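Local coordinates for protein DnaJ homolog subfamily C member 10 (Mus musculus, PDB 3APQ) that acts as a disulfide reductase of the endoplasmic reticulum, helping proteins to fold and misfolded ones to be degraded, and is seen here as its J domain and first thioredoxin domain, at residues Y52-D57 and D74-Q79; I100-R105 and W117-Y122; K141-L146 and S192-A197; G150-G155 and M159-K164. All coordinates share one frame; numbering follows the deposited sequence. Where two conformers were deposited one is given.

Overall arrangement
Four contacts sample the two domains of this fragment and illustrate how chemistry follows position in a fold. Contact 1 lies at the surface of the J-domain half, where a carboxylate and a water meet a loop. Contacts 2 and 4 are buried and share the central sheet of the thioredoxin domain, their centres about 7 Å apart; strands 117-122 and 148-153 are neighbours there, joined by probable backbone hydrogen bonds. Contact 2 is mainly apolar, whereas contact 4 adds a covalent disulfide. Contact 3, partly buried, joins two helices at the far side and touches contact 2 through F118 and F196. Contacts 1 and 3 sit about 37 Å apart between centres.

Contact 1 (Y52-D57 and D74-Q79); sequences YEVLKD and DNQGGQ
The last turn of helix 41-55, in the J domain, meets the loop that leads from helix 58-67 toward helix 83-88, and E53 and G77 mark the nearest backbone approach, 6.4 Å between their CA atoms. E53 carries the polar half. Its CG stands anti to the carbonyl carbon (chi1 -58°) and the chain runs on extended, which brings OE1 to 3.6 Å from the CA of G77. The same OE1 accepts a hydrogen bond of 2.8 Å from a water, and that water in turn accepts one of 2.6 Å from the backbone N of Q79. G77 has a positive phi of 70°, a backbone shape that favours glycine. A smaller touch sets the methyl CG2 of V54 4.0 Å from the amide NE2 of Q76, the two side chains crossing at about a right angle, while OE1 of Q76 turns back to the N of E73 within its own loop. N49, one turn earlier on the helix, gives a direct hydrogen bond from its ND2 to the carbonyl O of G77. Between 52-57 and 74-79 themselves the hydrogen-bonded link is the water bridge, so the carboxylate of E53 is joined to the loop backbone indirectly and the rest is loose van der Waals contact.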
# COMPACT_ATOMS: atom_id res chain seq x y z
N TYR A 52 -11.38 1.24 9.98
CA TYR A 52 -10.28 1.11 9.03
C TYR A 52 -10.49 -0.06 8.06
O TYR A 52 -10.26 0.08 6.85
CB TYR A 52 -8.88 1.03 9.72
CG TYR A 52 -7.83 0.74 8.70
CD1 TYR A 52 -7.50 1.70 7.71
CD2 TYR A 52 -7.17 -0.52 8.67
CE1 TYR A 52 -6.55 1.41 6.68
CE2 TYR A 52 -6.21 -0.80 7.68
CZ TYR A 52 -5.91 0.16 6.70
OH TYR A 52 -5.01 -0.15 5.71
N GLU A 53 -10.91 -1.22 8.55
CA GLU A 53 -11.05 -2.35 7.61
C GLU A 53 -12.15 -2.16 6.56
O GLU A 53 -12.12 -2.75 5.47
CB GLU A 53 -11.16 -3.69 8.34
CG GLU A 53 -9.92 -3.92 9.22
CD GLU A 53 -9.62 -5.36 9.53
OE1 GLU A 53 -10.57 -6.15 9.79
OE2 GLU A 53 -8.41 -5.69 9.51
N VAL A 54 -13.13 -1.33 6.88
CA VAL A 54 -14.16 -1.07 5.88
C VAL A 54 -13.65 0.00 4.87
O VAL A 54 -13.70 -0.18 3.64
CB VAL A 54 -15.51 -0.69 6.52
CG1 VAL A 54 -16.44 -0.01 5.44
CG2 VAL A 54 -16.16 -1.96 7.15
N LEU A 55 -13.08 1.06 5.40
CA LEU A 55 -12.68 2.20 4.56
C LEU A 55 -11.50 1.82 3.67
O LEU A 55 -11.39 2.33 2.58
CB LEU A 55 -12.37 3.41 5.41
CG LEU A 55 -13.50 4.04 6.19
CD1 LEU A 55 -12.93 5.28 6.91
CD2 LEU A 55 -14.68 4.38 5.25
N LYS A 56 -10.65 0.90 4.13
CA LYS A 56 -9.50 0.49 3.33
C LYS A 56 -9.84 -0.25 2.05
O LYS A 56 -9.02 -0.33 1.18
CB LYS A 56 -8.50 -0.41 4.14
CG LYS A 56 -8.94 -1.85 4.31
CD LYS A 56 -7.84 -2.66 5.03
CE LYS A 56 -7.82 -4.14 4.68
NZ LYS A 56 -7.47 -4.53 3.27
N ASP A 57 -11.04 -0.79 1.95
CA ASP A 57 -11.36 -1.62 0.80
C ASP A 57 -12.30 -0.84 -0.11
O ASP A 57 -13.34 -0.35 0.36
CB ASP A 57 -12.07 -2.87 1.31
CG ASP A 57 -12.55 -3.77 0.20
OD1 ASP A 57 -11.93 -4.83 0.05
OD2 ASP A 57 -13.53 -3.46 -0.51
N ASP A 74 -21.74 -6.04 14.34
CA ASP A 74 -21.18 -5.23 15.43
C ASP A 74 -19.80 -5.73 15.89
O ASP A 74 -18.96 -4.94 16.27
CB ASP A 74 -22.15 -5.16 16.62
CG ASP A 74 -23.32 -4.20 16.36
OD1 ASP A 74 -23.30 -3.46 15.35
OD2 ASP A 74 -24.28 -4.18 17.16
N ASN A 75 -19.57 -7.04 15.82
CA ASN A 75 -18.27 -7.57 16.28
C ASN A 75 -17.23 -7.93 15.20
O ASN A 75 -16.22 -8.54 15.55
CB ASN A 75 -18.47 -8.80 17.18
CG ASN A 75 -19.10 -9.96 16.44
OD1 ASN A 75 -19.75 -9.75 15.40
ND2 ASN A 75 -18.91 -11.18 16.93
N GLN A 76 -17.48 -7.59 13.93
CA GLN A 76 -16.47 -7.82 12.88
C GLN A 76 -15.33 -6.79 13.01
O GLN A 76 -15.44 -5.82 13.79
CB GLN A 76 -17.12 -7.76 11.49
CG GLN A 76 -17.34 -6.34 11.01
CD GLN A 76 -17.91 -6.26 9.60
OE1 GLN A 76 -18.93 -6.90 9.28
NE2 GLN A 76 -17.26 -5.47 8.76
N GLY A 77 -14.22 -6.99 12.29
CA GLY A 77 -13.04 -6.11 12.44
C GLY A 77 -12.36 -6.30 13.79
O GLY A 77 -11.84 -5.35 14.38
N GLY A 78 -12.34 -7.54 14.27
CA GLY A 78 -11.79 -7.82 15.60
C GLY A 78 -10.35 -8.31 15.64
O GLY A 78 -9.81 -8.54 16.72
N GLN A 79 -9.73 -8.49 14.47
CA GLN A 79 -8.41 -9.11 14.44
C GLN A 79 -7.39 -8.04 14.11
O GLN A 79 -7.33 -7.60 12.97
CB GLN A 79 -8.37 -10.19 13.39
CG GLN A 79 -9.16 -11.43 13.75
CD GLN A 79 -9.07 -12.46 12.65
OE1 GLN A 79 -7.99 -13.02 12.40
NE2 GLN A 79 -10.21 -12.73 11.97
O HOH W 1 -10.44 -7.94 11.99

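Contact 2 (I100-R105 and W117-Y122); sequences ITLERR and WFVNFY
Apolar contacts dominate between I100 and L102 on one side and W117 and V119 on the other. The six-membered ring of W117 receives I100 and L102. I100 comes to its edge, near the ring plane, with CG1 4.0 Å from CH2, and its CB lies equally close to that ring carbon. L102 meets the ring obliquely, placing CD1 3.9 Å from CZ3 of W117. The same methyl also reaches CG2 of V119 at 4.2 Å, bridging two residues that project from one face of strand 117-122. The indole is brought there by a first torsion that sets CG anti to the carbonyl carbon (chi1 -83°). Were W117 replaced by an alanine, a gap would probably open beside I100 CG1 and L102 CD1, leaving both without the ring they touch.

The two segments belong to the thioredoxin fold, but they are not adjacent in its sheet: strand 148-153 lies between strands 100-101 and 117-122, hydrogen-bonded by its backbone to both. The side chains therefore meet over this middle strand, with 8.9 Å between the CA atoms of L102 and V119. Helix 104-113 connects the two strands in the sequence, with E103 at its N-cap position.

Polar contact is confined to a water at the other end of strand 117-122, which hydrogen-bonds T101 OG1 at 2.9 Å and Y122 OH at 2.7 Å. It links two hydroxyls whose side chains make no close contact of their own.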
# COMPACT_ATOMS: atom_id res chain seq x y z
N ILE A 100 4.35 5.77 -5.59
CA ILE A 100 2.89 5.73 -5.46
C ILE A 100 2.46 4.32 -5.03
O ILE A 100 2.84 3.34 -5.68
CB ILE A 100 2.21 6.08 -6.83
CG1 ILE A 100 2.68 7.43 -7.45
CG2 ILE A 100 0.67 5.98 -6.74
CD1 ILE A 100 2.79 8.58 -6.49
N THR A 101 1.70 4.20 -3.93
CA THR A 101 1.20 2.89 -3.51
C THR A 101 -0.13 2.68 -4.19
O THR A 101 -1.06 3.49 -4.01
CB THR A 101 1.06 2.83 -2.00
OG1 THR A 101 2.36 2.95 -1.45
CG2 THR A 101 0.44 1.50 -1.54
N LEU A 102 -0.20 1.63 -5.01
CA LEU A 102 -1.32 1.45 -5.94
C LEU A 102 -2.22 0.37 -5.38
O LEU A 102 -1.73 -0.72 -5.05
CB LEU A 102 -0.81 0.97 -7.31
CG LEU A 102 0.09 2.00 -8.02
CD1 LEU A 102 0.98 1.24 -9.07
CD2 LEU A 102 -0.82 3.07 -8.68
N GLU A 103 -3.51 0.67 -5.31
CA GLU A 103 -4.53 -0.36 -5.12
C GLU A 103 -5.04 -0.86 -6.47
O GLU A 103 -4.68 -0.30 -7.47
CB GLU A 103 -5.64 0.19 -4.22
CG GLU A 103 -5.13 0.26 -2.70
CD GLU A 103 -4.52 1.65 -2.33
OE1 GLU A 103 -4.98 2.66 -2.92
OE2 GLU A 103 -3.64 1.78 -1.41
N ARG A 104 -5.90 -1.88 -6.52
CA ARG A 104 -6.29 -2.50 -7.82
C ARG A 104 -6.73 -1.50 -8.93
O ARG A 104 -6.21 -1.56 -10.06
CB ARG A 104 -7.35 -3.57 -7.60
CG ARG A 104 -8.07 -4.09 -8.86
CD ARG A 104 -7.19 -4.98 -9.78
NE ARG A 104 -8.01 -5.56 -10.87
CZ ARG A 104 -8.76 -6.68 -10.80
NH1 ARG A 104 -8.80 -7.40 -9.68
NH2 ARG A 104 -9.47 -7.08 -11.86
N ARG A 105 -7.66 -0.58 -8.63
CA ARG A 105 -8.18 0.32 -9.71
C ARG A 105 -7.04 1.15 -10.31
O ARG A 105 -6.87 1.27 -11.53
CB ARG A 105 -9.25 1.24 -9.14
CG ARG A 105 -9.92 2.16 -10.15
CD ARG A 105 -11.23 2.75 -9.56
NE ARG A 105 -12.25 1.69 -9.41
CZ ARG A 105 -12.98 1.16 -10.41
NH1 ARG A 105 -12.87 1.61 -11.67
NH2 ARG A 105 -13.86 0.19 -10.14
N TRP A 117 5.94 2.20 -15.80
CA TRP A 117 5.83 2.02 -14.33
C TRP A 117 6.75 0.92 -13.86
O TRP A 117 6.76 -0.20 -14.45
CB TRP A 117 4.42 1.62 -13.97
CG TRP A 117 3.48 2.77 -13.85
CD1 TRP A 117 2.71 3.34 -14.85
CD2 TRP A 117 3.16 3.49 -12.65
NE1 TRP A 117 1.92 4.36 -14.32
CE2 TRP A 117 2.20 4.49 -12.98
CE3 TRP A 117 3.61 3.41 -11.32
CZ2 TRP A 117 1.65 5.38 -12.03
CZ3 TRP A 117 3.07 4.29 -10.37
CH2 TRP A 117 2.11 5.28 -10.75
N PHE A 118 7.47 1.14 -12.77
CA PHE A 118 8.28 0.10 -12.18
C PHE A 118 7.74 -0.07 -10.77
O PHE A 118 7.74 0.90 -9.97
CB PHE A 118 9.71 0.64 -12.15
CG PHE A 118 10.77 -0.38 -11.75
CD1 PHE A 118 12.05 0.08 -11.49
CD2 PHE A 118 10.53 -1.78 -11.73
CE1 PHE A 118 13.09 -0.83 -11.16
CE2 PHE A 118 11.54 -2.67 -11.39
CZ PHE A 118 12.84 -2.20 -11.10
N VAL A 119 7.19 -1.26 -10.52
CA VAL A 119 6.40 -1.54 -9.34
C VAL A 119 7.02 -2.65 -8.45
O VAL A 119 7.44 -3.71 -8.94
CB VAL A 119 4.97 -1.97 -9.75
CG1 VAL A 119 4.09 -2.32 -8.49
CG2 VAL A 119 4.34 -0.84 -10.58
N ASN A 120 7.09 -2.35 -7.16
CA ASN A 120 7.57 -3.24 -6.13
C ASN A 120 6.35 -3.88 -5.49
O ASN A 120 5.58 -3.18 -4.80
CB ASN A 120 8.34 -2.43 -5.09
CG ASN A 120 8.75 -3.24 -3.88
OD1 ASN A 120 8.52 -4.45 -3.82
ND2 ASN A 120 9.42 -2.59 -2.94
N PHE A 121 6.19 -5.18 -5.74
CA PHE A 121 5.13 -6.00 -5.12
C PHE A 121 5.71 -6.59 -3.85
O PHE A 121 6.67 -7.39 -3.89
CB PHE A 121 4.67 -7.15 -6.03
CG PHE A 121 3.91 -6.70 -7.25
CD1 PHE A 121 2.53 -6.69 -7.26
CD2 PHE A 121 4.60 -6.34 -8.41
CE1 PHE A 121 1.83 -6.27 -8.40
CE2 PHE A 121 3.91 -5.89 -9.55
CZ PHE A 121 2.53 -5.87 -9.53
N TYR A 122 5.17 -6.18 -2.73
CA TYR A 122 5.71 -6.61 -1.42
C TYR A 122 4.60 -7.21 -0.56
O TYR A 122 3.43 -7.24 -0.95
CB TYR A 122 6.43 -5.40 -0.75
CG TYR A 122 5.50 -4.26 -0.36
CD1 TYR A 122 4.97 -4.23 0.91
CD2 TYR A 122 5.13 -3.23 -1.25
CE1 TYR A 122 4.09 -3.26 1.33
CE2 TYR A 122 4.19 -2.19 -0.80
CZ TYR A 122 3.71 -2.23 0.49
OH TYR A 122 2.84 -1.29 1.07
O HOH W 2 3.13 1.37 0.80

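Contact 3 (K141-L146 and S192-A197); sequences KEVDGL and SLVAFA
Helix 127-142 ends where it faces the first half of helix 190-202, and the backbones come closest at V143 and V194, whose CA atoms are 7.1 Å apart. V143 is the first residue to leave helical angles, and the chain then turns through G145, with the N of L146 hydrogen-bonded to the O of V143 at 2.9 Å. Across the gap, V194 supplies the shared surface through one methyl. Its CG2, anti to the carbonyl carbon, meets E142 and V143 together. The carboxylate carbon CD of E142 lies 3.9 Å from that methyl, and CG of E142 is 4.0 Å away, so the aliphatic and carboxylate parts of the glutamate lie against it, the two side chains crossing at about a right angle. The glutamate chain bends at chi2 (147°), and OE1 has a long, weak ion pair with K190. On the more buried side, V143 CG1 approaches the same CG2 at 4.3 Å. F139, from the preceding turn of helix 127-142, also touches V194 and extends the apolar layer to L193 and A197. Such packing of the long helix whose start carries the CxxC motif, C126 and C129, against the C-terminal helix is characteristic of the thioredoxin fold.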
# COMPACT_ATOMS: atom_id res chain seq x y z
N LYS A 141 13.85 8.48 -5.46
CA LYS A 141 14.29 9.88 -5.50
C LYS A 141 15.20 10.14 -6.66
O LYS A 141 15.13 11.21 -7.28
CB LYS A 141 15.04 10.23 -4.24
CG LYS A 141 14.15 10.14 -3.01
CD LYS A 141 15.06 9.93 -1.89
CE LYS A 141 14.99 11.06 -0.97
NZ LYS A 141 14.08 10.51 0.03
N GLU A 142 16.07 9.18 -6.93
CA GLU A 142 17.09 9.42 -7.97
C GLU A 142 16.49 9.54 -9.37
O GLU A 142 16.88 10.40 -10.15
CB GLU A 142 18.15 8.31 -7.93
CG GLU A 142 19.14 8.42 -9.03
CD GLU A 142 20.54 7.96 -8.63
OE1 GLU A 142 20.77 7.63 -7.43
OE2 GLU A 142 21.38 7.90 -9.53
N VAL A 143 15.50 8.69 -9.65
CA VAL A 143 14.83 8.68 -10.94
C VAL A 143 13.50 9.43 -10.95
O VAL A 143 12.70 9.28 -11.88
CB VAL A 143 14.58 7.21 -11.45
CG1 VAL A 143 15.90 6.47 -11.69
CG2 VAL A 143 13.65 6.43 -10.53
N ASP A 144 13.25 10.24 -9.92
CA ASP A 144 11.98 10.96 -9.84
C ASP A 144 11.64 11.73 -11.12
O ASP A 144 12.41 12.58 -11.56
CB ASP A 144 12.03 11.91 -8.62
CG ASP A 144 10.68 12.49 -8.27
OD1 ASP A 144 9.64 11.87 -8.59
OD2 ASP A 144 10.67 13.56 -7.61
N GLY A 145 10.48 11.44 -11.71
CA GLY A 145 9.96 12.16 -12.86
C GLY A 145 10.41 11.53 -14.17
O GLY A 145 9.91 11.91 -15.25
N LEU A 146 11.35 10.58 -14.11
CA LEU A 146 11.87 9.97 -15.35
C LEU A 146 11.03 8.79 -15.80
O LEU A 146 10.99 8.46 -16.98
CB LEU A 146 13.32 9.55 -15.20
CG LEU A 146 14.16 10.77 -14.79
CD1 LEU A 146 15.57 10.28 -14.55
CD2 LEU A 146 14.18 11.84 -15.91
N SER A 192 22.03 -0.74 -9.53
CA SER A 192 21.40 -1.76 -10.39
C SER A 192 19.96 -1.40 -10.78
O SER A 192 19.56 -1.60 -11.91
CB SER A 192 21.40 -3.13 -9.70
OG SER A 192 20.58 -4.08 -10.39
N LEU A 193 19.18 -0.92 -9.81
CA LEU A 193 17.78 -0.49 -10.06
C LEU A 193 17.76 0.66 -11.05
O LEU A 193 17.02 0.64 -12.04
CB LEU A 193 17.10 -0.11 -8.74
CG LEU A 193 16.84 -1.32 -7.82
CD1 LEU A 193 16.46 -0.84 -6.37
CD2 LEU A 193 15.67 -2.20 -8.32
N VAL A 194 18.65 1.64 -10.83
CA VAL A 194 18.76 2.81 -11.72
C VAL A 194 19.11 2.39 -13.15
O VAL A 194 18.42 2.78 -14.08
CB VAL A 194 19.75 3.83 -11.23
CG1 VAL A 194 19.97 4.92 -12.29
CG2 VAL A 194 19.25 4.48 -9.89
N ALA A 195 20.13 1.52 -13.30
CA ALA A 195 20.61 1.05 -14.62
C ALA A 195 19.52 0.25 -15.33
O ALA A 195 19.33 0.33 -16.54
CB ALA A 195 21.84 0.20 -14.46
N PHE A 196 18.76 -0.50 -14.56
CA PHE A 196 17.65 -1.24 -15.14
C PHE A 196 16.52 -0.31 -15.58
O PHE A 196 16.00 -0.47 -16.68
CB PHE A 196 17.13 -2.29 -14.16
CG PHE A 196 15.90 -3.02 -14.62
CD1 PHE A 196 15.99 -4.14 -15.45
CD2 PHE A 196 14.66 -2.65 -14.13
CE1 PHE A 196 14.83 -4.85 -15.83
CE2 PHE A 196 13.48 -3.35 -14.50
CZ PHE A 196 13.56 -4.45 -15.33
N ALA A 197 16.10 0.59 -14.69
CA ALA A 197 15.01 1.49 -15.00
C ALA A 197 15.38 2.36 -16.20
O ALA A 197 14.56 2.55 -17.12
CB ALA A 197 14.68 2.37 -13.82

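Contact 4 (G150-G155 and M159-K164); sequences GAVNCG and MLCRMK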
# COMPACT_ATOMS: atom_id res chain seq x y z
N GLY A 150 6.13 2.66 -8.45
CA GLY A 150 4.96 2.15 -7.69
C GLY A 150 5.30 1.10 -6.65
O GLY A 150 6.42 0.56 -6.61
N ALA A 151 4.33 0.82 -5.80
CA ALA A 151 4.44 -0.24 -4.82
C ALA A 151 3.07 -0.84 -4.70
O ALA A 151 2.06 -0.11 -4.78
CB ALA A 151 4.89 0.35 -3.45
N VAL A 152 3.00 -2.16 -4.56
CA VAL A 152 1.72 -2.85 -4.33
C VAL A 152 1.84 -3.72 -3.06
O VAL A 152 2.74 -4.55 -2.95
CB VAL A 152 1.29 -3.72 -5.51
CG1 VAL A 152 0.14 -4.65 -5.09
CG2 VAL A 152 0.83 -2.89 -6.71
N ASN A 153 0.93 -3.50 -2.11
CA ASN A 153 0.89 -4.29 -0.90
C ASN A 153 0.02 -5.51 -1.19
O ASN A 153 -1.24 -5.45 -1.14
CB ASN A 153 0.31 -3.47 0.26
CG ASN A 153 0.21 -4.27 1.55
OD1 ASN A 153 0.59 -5.43 1.62
ND2 ASN A 153 -0.34 -3.63 2.60
N CYS A 154 0.70 -6.62 -1.45
CA CYS A 154 0.01 -7.89 -1.65
C CYS A 154 -0.73 -8.39 -0.43
O CYS A 154 -1.64 -9.20 -0.59
CB CYS A 154 0.93 -8.98 -2.16
SG CYS A 154 1.71 -8.51 -3.71
N GLY A 155 -0.39 -7.92 0.77
CA GLY A 155 -1.21 -8.26 1.95
C GLY A 155 -2.62 -7.77 1.85
O GLY A 155 -3.58 -8.44 2.30
N MET A 159 -5.13 -11.44 -4.58
CA MET A 159 -5.52 -11.92 -5.89
C MET A 159 -4.90 -11.04 -7.00
O MET A 159 -4.45 -11.60 -8.02
CB MET A 159 -7.03 -12.14 -5.93
CG MET A 159 -7.42 -13.30 -4.96
SD MET A 159 -6.91 -14.95 -5.53
CE MET A 159 -5.43 -15.27 -4.56
N LEU A 160 -4.78 -9.74 -6.75
CA LEU A 160 -4.06 -8.86 -7.66
C LEU A 160 -2.65 -9.42 -7.87
O LEU A 160 -2.25 -9.67 -9.01
CB LEU A 160 -4.03 -7.42 -7.12
CG LEU A 160 -3.21 -6.39 -7.94
CD1 LEU A 160 -3.64 -6.32 -9.43
CD2 LEU A 160 -3.30 -5.03 -7.24
N CYS A 161 -1.92 -9.67 -6.79
CA CYS A 161 -0.57 -10.24 -6.91
C CYS A 161 -0.59 -11.57 -7.65
O CYS A 161 0.25 -11.80 -8.55
CB CYS A 161 0.12 -10.31 -5.54
SG CYS A 161 0.18 -8.56 -5.03
N ARG A 162 -1.56 -12.41 -7.34
CA ARG A 162 -1.61 -13.72 -8.00
C ARG A 162 -1.83 -13.53 -9.49
O ARG A 162 -1.20 -14.20 -10.32
CB ARG A 162 -2.69 -14.64 -7.41
CG ARG A 162 -2.80 -15.95 -8.17
CD ARG A 162 -3.77 -16.88 -7.45
NE ARG A 162 -3.21 -17.24 -6.16
CZ ARG A 162 -2.38 -18.28 -6.00
NH1 ARG A 162 -2.08 -19.04 -7.05
NH2 ARG A 162 -1.88 -18.58 -4.80
N MET A 163 -2.70 -12.59 -9.81
CA MET A 163 -3.07 -12.33 -11.20
C MET A 163 -1.83 -11.94 -12.00
O MET A 163 -1.68 -12.34 -13.17
CB MET A 163 -4.11 -11.22 -11.27
CG MET A 163 -5.51 -11.66 -10.84
SD MET A 163 -6.67 -10.28 -10.78
CE MET A 163 -5.78 -9.00 -11.66
N LYS A 164 -0.94 -11.19 -11.37
CA LYS A 164 0.23 -10.69 -12.06
C LYS A 164 1.41 -11.65 -11.97
O LYS A 164 2.57 -11.27 -12.31
CB LYS A 164 0.60 -9.31 -11.54
CG LYS A 164 -0.55 -8.31 -11.62
CD LYS A 164 -1.04 -8.18 -13.09
CE LYS A 164 -2.42 -7.51 -13.17
NZ LYS A 164 -3.01 -7.56 -14.56
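C161 reaches from helix 158-163 to C154, just past the end of strand 148-153, and its side chain can be followed outward atom by atom. CB comes first, 3.0 Å from SG of C154 and 3.7 Å from that cysteine's CB. With chi1 at -61°, SG swings anti to the carbonyl carbon and closes a disulfide with C154 SG, 2.0 Å long. The torsion about the S-S bond is -85°, close to the 90° magnitude that disulfides prefer, so the closure appears unstrained. The same sulfur of C161 also rests against V152 CG1, at 3.9 Å. This is the second disulfide of the fragment, distinct from the redox-active pair C126 and C129; it spans the short turn by which the thioredoxin fold passes from strand 148-153 into helix 158-163, and ties C154 to C161 within the helix. Beside it, V152 projects its CG1, anti to the backbone N, toward the helix, where CD2 of L160 lies 4.1 Å away in an oblique crossing. F121, of the neighbouring strand 117-122, touches both V152 and C161. In the turn itself, the N of G155 gives a weak hydrogen bond to OD1 of N153, and D157 accepts one from the N of L160.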